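Local coordinates for protein fatty acid synthase 1, isoform A (Drosophila melanogaster, PDB 6FN6) that probably carries out the dehydration and reduction steps of fatty acid synthesis, this piece being the modifying region of a multifunctional synthase, at residues I152-L164 against M174-N186. Residues are numbered along the deposited sequence; the frame is centred on the assembly and turned at random.
Sequences IVRSDTVASTGKL and MDTMLQFSILSKN
Phe180 holds CG anti to the backbone N (chi1 -176°), which carries the ring out from helix 170-183 to Ala159 and Gly162. Ile152 keeps CG1 beside its own N (chi1 -60°) and sends CD1 to the helix. The Ala159 methyl lies over one face of the Phe180 ring, offset toward the rim, with CB 4.1 Å from CZ. The same methyl touches Leu183, CB to CB at 3.7 Å. The ring edge meets the backbone after the turn, where Phe180 CZ is 3.5 Å from Thr161 O. At Gly162 a side chain would probably collide with both the ring and Arg154 O. The Ile152 and Gln179 side chains cross obliquely, with Ile152 CD1 3.6 Å from Gln179 OE1, which is hydrogen-bonded to Tyr135 OH. Leu164 CD1 meets Met177 CG at 3.5 Å, their side chains roughly at right angles. Asp156 ties down the chain just past the type I turn: its OD1 accepts from Ser160 N and Thr161 N. Replacing Phe180 by an alanine is likely to leave a gap under the hairpin, with the Ala159 methyl and the chain at Thr161 losing the ring they pack on. The hairpin has a classic beta bulge, in which Val153 and Arg154 both face Lys163. Van der Waals packing, partly against backbone and amide oxygens, joins it to the C-terminal hotdog helix that carries Asp175, the predicted dehydratase proton donor.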
loop_
_atom_site.group_PDB
_atom_site.type_symbol
_atom_site.label_atom_id
_atom_site.label_comp_id
_atom_site.label_asym_id
_atom_site.label_seq_id
_atom_site.Cartn_x
_atom_site.Cartn_y
_atom_site.Cartn_z
ATOM N N ILE A 152 -2.928 -38.078 2.883
ATOM C CA ILE A 152 -1.538 -38.187 3.313
ATOM C C ILE A 152 -1.249 -39.635 3.692
ATOM O O ILE A 152 -1.626 -40.093 4.771
ATOM C CB ILE A 152 -1.229 -37.242 4.484
ATOM C CG1 ILE A 152 -1.484 -35.790 4.071
ATOM C CG2 ILE A 152 0.217 -37.424 4.940
ATOM C CD1 ILE A 152 -1.369 -34.783 5.206
ATOM N N VAL A 153 -0.583 -40.350 2.792
ATOM C CA VAL A 153 -0.192 -41.732 3.040
ATOM C C VAL A 153 0.994 -41.778 3.998
ATOM O O VAL A 153 1.082 -42.668 4.844
ATOM C CB VAL A 153 0.145 -42.478 1.729
ATOM C CG1 VAL A 153 -1.118 -42.707 0.908
ATOM C CG2 VAL A 153 1.175 -41.717 0.917
ATOM N N ARG A 154 1.909 -40.822 3.857
ATOM C CA ARG A 154 3.158 -40.851 4.608
ATOM C C ARG A 154 3.756 -39.466 4.861
ATOM O O ARG A 154 3.591 -38.544 4.063
ATOM C CB ARG A 154 4.168 -41.717 3.853
ATOM C CG ARG A 154 5.464 -42.004 4.595
ATOM C CD ARG A 154 6.208 -43.192 3.990
ATOM N NE ARG A 154 5.422 -44.426 4.048
ATOM C CZ ARG A 154 4.779 -44.977 3.020
ATOM N NH1 ARG A 154 4.801 -44.415 1.817
ATOM N NH2 ARG A 154 4.101 -46.102 3.202
ATOM N N SER A 155 4.442 -39.338 5.992
ATOM C CA SER A 155 5.169 -38.122 6.339
ATOM C C SER A 155 6.277 -38.437 7.334
ATOM O O SER A 155 6.112 -39.289 8.203
ATOM C CB SER A 155 4.230 -37.073 6.932
ATOM O OG SER A 155 4.968 -36.015 7.525
ATOM N N ASP A 156 7.401 -37.741 7.217
ATOM C CA ASP A 156 8.466 -37.878 8.199
ATOM C C ASP A 156 8.100 -37.081 9.452
ATOM O O ASP A 156 7.155 -36.291 9.443
ATOM C CB ASP A 156 9.809 -37.423 7.617
ATOM C CG ASP A 156 9.834 -35.949 7.266
ATOM O OD1 ASP A 156 8.753 -35.337 7.130
ATOM O OD2 ASP A 156 10.947 -35.402 7.112
ATOM N N THR A 157 8.843 -37.303 10.528
ATOM C CA THR A 157 8.473 -36.773 11.837
ATOM C C THR A 157 8.358 -35.246 11.858
ATOM O O THR A 157 7.602 -34.695 12.654
ATOM C CB THR A 157 9.481 -37.215 12.924
ATOM O OG1 THR A 157 9.143 -36.602 14.173
ATOM C CG2 THR A 157 10.899 -36.834 12.545
ATOM N N VAL A 158 9.104 -34.563 10.993
ATOM C CA VAL A 158 9.060 -33.100 10.952
ATOM C C VAL A 158 8.258 -32.586 9.761
ATOM O O VAL A 158 8.120 -31.374 9.578
ATOM C CB VAL A 158 10.480 -32.498 10.922
ATOM C CG1 VAL A 158 11.218 -32.814 12.216
ATOM C CG2 VAL A 158 11.259 -33.001 9.704
ATOM N N ALA A 159 7.715 -33.500 8.962
ATOM C CA ALA A 159 6.927 -33.126 7.792
ATOM C C ALA A 159 7.737 -32.248 6.836
ATOM O O ALA A 159 7.276 -31.194 6.399
ATOM C CB ALA A 159 5.654 -32.408 8.218
ATOM N N SER A 160 8.951 -32.690 6.525
ATOM C CA SER A 160 9.774 -32.030 5.523
ATOM C C SER A 160 9.601 -32.747 4.191
ATOM O O SER A 160 9.692 -32.139 3.125
ATOM C CB SER A 160 11.243 -32.020 5.943
ATOM O OG SER A 160 11.762 -33.335 6.017
ATOM N N THR A 161 9.356 -34.050 4.267
ATOM C CA THR A 161 9.056 -34.852 3.089
ATOM C C THR A 161 7.920 -35.818 3.415
ATOM O O THR A 161 7.655 -36.102 4.583
ATOM C CB THR A 161 10.289 -35.633 2.597
ATOM O OG1 THR A 161 9.974 -36.302 1.369
ATOM C CG2 THR A 161 10.733 -36.655 3.631
ATOM N N GLY A 162 7.238 -36.300 2.383
ATOM C CA GLY A 162 6.140 -37.230 2.568
ATOM C C GLY A 162 5.541 -37.667 1.248
ATOM O O GLY A 162 6.138 -37.459 0.189
ATOM N N LYS A 163 4.360 -38.273 1.309
ATOM C CA LYS A 163 3.686 -38.746 0.107
ATOM C C LYS A 163 2.178 -38.497 0.159
ATOM O O LYS A 163 1.552 -38.598 1.217
ATOM C CB LYS A 163 3.973 -40.233 -0.103
ATOM C CG LYS A 163 5.428 -40.530 -0.437
ATOM C CD LYS A 163 5.566 -41.467 -1.626
ATOM C CE LYS A 163 6.926 -41.312 -2.293
ATOM N NZ LYS A 163 8.046 -41.485 -1.330
ATOM N N LEU A 164 1.610 -38.162 -0.995
ATOM C CA LEU A 164 0.180 -37.900 -1.120
ATOM C C LEU A 164 -0.416 -38.801 -2.195
ATOM O O LEU A 164 0.167 -38.964 -3.265
ATOM C CB LEU A 164 -0.070 -36.428 -1.465
ATOM C CG LEU A 164 0.804 -35.403 -0.735
ATOM C CD1 LEU A 164 0.611 -34.013 -1.317
ATOM C CD2 LEU A 164 0.498 -35.407 0.753
ATOM N N MET A 174 -4.694 -31.153 -3.661
ATOM C CA MET A 174 -4.089 -29.880 -3.297
ATOM C C MET A 174 -4.358 -29.567 -1.827
ATOM O O MET A 174 -3.541 -28.929 -1.167
ATOM C CB MET A 174 -4.605 -28.754 -4.202
ATOM C CG MET A 174 -3.977 -28.769 -5.598
ATOM S SD MET A 174 -4.147 -27.224 -6.520
ATOM C CE MET A 174 -5.911 -27.194 -6.842
ATOM N N ASP A 175 -5.496 -30.021 -1.309
ATOM C CA ASP A 175 -5.805 -29.824 0.105
ATOM C C ASP A 175 -4.807 -30.564 0.994
ATOM O O ASP A 175 -4.339 -30.020 1.989
ATOM C CB ASP A 175 -7.225 -30.289 0.426
ATOM C CG ASP A 175 -7.624 -29.989 1.861
ATOM O OD1 ASP A 175 -7.421 -28.844 2.312
ATOM O OD2 ASP A 175 -8.139 -30.899 2.543
ATOM N N THR A 176 -4.483 -31.803 0.637
ATOM C CA THR A 176 -3.536 -32.590 1.423
ATOM C C THR A 176 -2.157 -31.930 1.434
ATOM O O THR A 176 -1.375 -32.136 2.360
ATOM C CB THR A 176 -3.415 -34.040 0.900
ATOM O OG1 THR A 176 -3.099 -34.033 -0.496
ATOM C CG2 THR A 176 -4.713 -34.795 1.125
ATOM N N MET A 177 -1.857 -31.150 0.400
ATOM C CA MET A 177 -0.626 -30.363 0.381
ATOM C C MET A 177 -0.662 -29.295 1.477
ATOM O O MET A 177 0.356 -29.001 2.099
ATOM C CB MET A 177 -0.414 -29.705 -0.984
ATOM C CG MET A 177 -0.248 -30.688 -2.135
ATOM S SD MET A 177 0.058 -29.879 -3.723
ATOM C CE MET A 177 1.623 -29.074 -3.400
ATOM N N LEU A 178 -1.835 -28.711 1.703
ATOM C CA LEU A 178 -1.999 -27.725 2.767
ATOM C C LEU A 178 -1.986 -28.402 4.132
ATOM O O LEU A 178 -1.426 -27.874 5.094
ATOM C CB LEU A 178 -3.301 -26.938 2.591
ATOM C CG LEU A 178 -3.520 -26.251 1.242
ATOM C CD1 LEU A 178 -4.746 -25.352 1.306
ATOM C CD2 LEU A 178 -2.292 -25.463 0.817
ATOM N N GLN A 179 -2.611 -29.571 4.214
ATOM C CA GLN A 179 -2.582 -30.362 5.433
ATOM C C GLN A 179 -1.133 -30.632 5.809
ATOM O O GLN A 179 -0.741 -30.510 6.969
ATOM C CB GLN A 179 -3.335 -31.681 5.256
ATOM C CG GLN A 179 -4.803 -31.533 4.922
ATOM C CD GLN A 179 -5.473 -32.874 4.710
ATOM O OE1 GLN A 179 -4.864 -33.921 4.928
ATOM N NE2 GLN A 179 -6.728 -32.851 4.280
ATOM N N PHE A 180 -0.345 -31.008 4.812
ATOM C CA PHE A 180 1.041 -31.384 5.033
ATOM C C PHE A 180 1.859 -30.230 5.598
ATOM O O PHE A 180 2.725 -30.429 6.452
ATOM C CB PHE A 180 1.670 -31.879 3.729
ATOM C CG PHE A 180 3.071 -32.373 3.895
ATOM C CD1 PHE A 180 3.316 -33.656 4.354
ATOM C CD2 PHE A 180 4.143 -31.553 3.603
ATOM C CE1 PHE A 180 4.607 -34.111 4.515
ATOM C CE2 PHE A 180 5.434 -32.001 3.759
ATOM C CZ PHE A 180 5.668 -33.281 4.215
ATOM N N SER A 181 1.590 -29.026 5.108
ATOM C CA SER A 181 2.286 -27.832 5.574
ATOM C C SER A 181 1.908 -27.504 7.015
ATOM O O SER A 181 2.714 -26.970 7.774
ATOM C CB SER A 181 1.965 -26.647 4.667
ATOM O OG SER A 181 2.696 -25.495 5.046
ATOM N N ILE A 182 0.679 -27.837 7.387
ATOM C CA ILE A 182 0.183 -27.544 8.722
ATOM C C ILE A 182 0.823 -28.488 9.737
ATOM O O ILE A 182 0.972 -28.136 10.907
ATOM C CB ILE A 182 -1.360 -27.626 8.760
ATOM C CG1 ILE A 182 -1.968 -26.458 7.980
ATOM C CG2 ILE A 182 -1.877 -27.618 10.196
ATOM C CD1 ILE A 182 -3.442 -26.630 7.645
ATOM N N LEU A 183 1.211 -29.678 9.283
ATOM C CA LEU A 183 1.854 -30.660 10.155
ATOM C C LEU A 183 3.131 -30.109 10.768
ATOM O O LEU A 183 3.394 -30.296 11.954
ATOM C CB LEU A 183 2.186 -31.938 9.385
ATOM C CG LEU A 183 1.190 -33.094 9.356
ATOM C CD1 LEU A 183 1.830 -34.279 8.654
ATOM C CD2 LEU A 183 0.721 -33.490 10.749
ATOM N N SER A 184 3.929 -29.436 9.947
ATOM C CA SER A 184 5.230 -28.933 10.372
ATOM C C SER A 184 5.107 -27.837 11.434
ATOM O O SER A 184 6.053 -27.579 12.178
ATOM C CB SER A 184 6.005 -28.409 9.160
ATOM O OG SER A 184 5.257 -27.430 8.463
ATOM N N LYS A 185 3.943 -27.198 11.505
ATOM C CA LYS A 185 3.718 -26.146 12.489
ATOM C C LYS A 185 3.788 -26.710 13.905
ATOM O O LYS A 185 3.197 -27.746 14.202
ATOM C CB LYS A 185 2.371 -25.464 12.250
ATOM C CG LYS A 185 2.363 -24.533 11.048
ATOM C CD LYS A 185 1.006 -23.881 10.853
ATOM C CE LYS A 185 1.075 -22.732 9.856
ATOM N NZ LYS A 185 1.807 -21.557 10.407
ATOM N N ASN A 186 4.518 -26.018 14.773
ATOM C CA ASN A 186 4.805 -26.517 16.112
ATOM C C ASN A 186 3.582 -26.433 17.022
ATOM O O ASN A 186 3.298 -27.361 17.779
ATOM C CB ASN A 186 5.969 -25.737 16.723
ATOM C CG ASN A 186 6.557 -26.426 17.937
ATOM O OD1 ASN A 186 5.906 -27.257 18.571
ATOM N ND2 ASN A 186 7.801 -26.094 18.261
#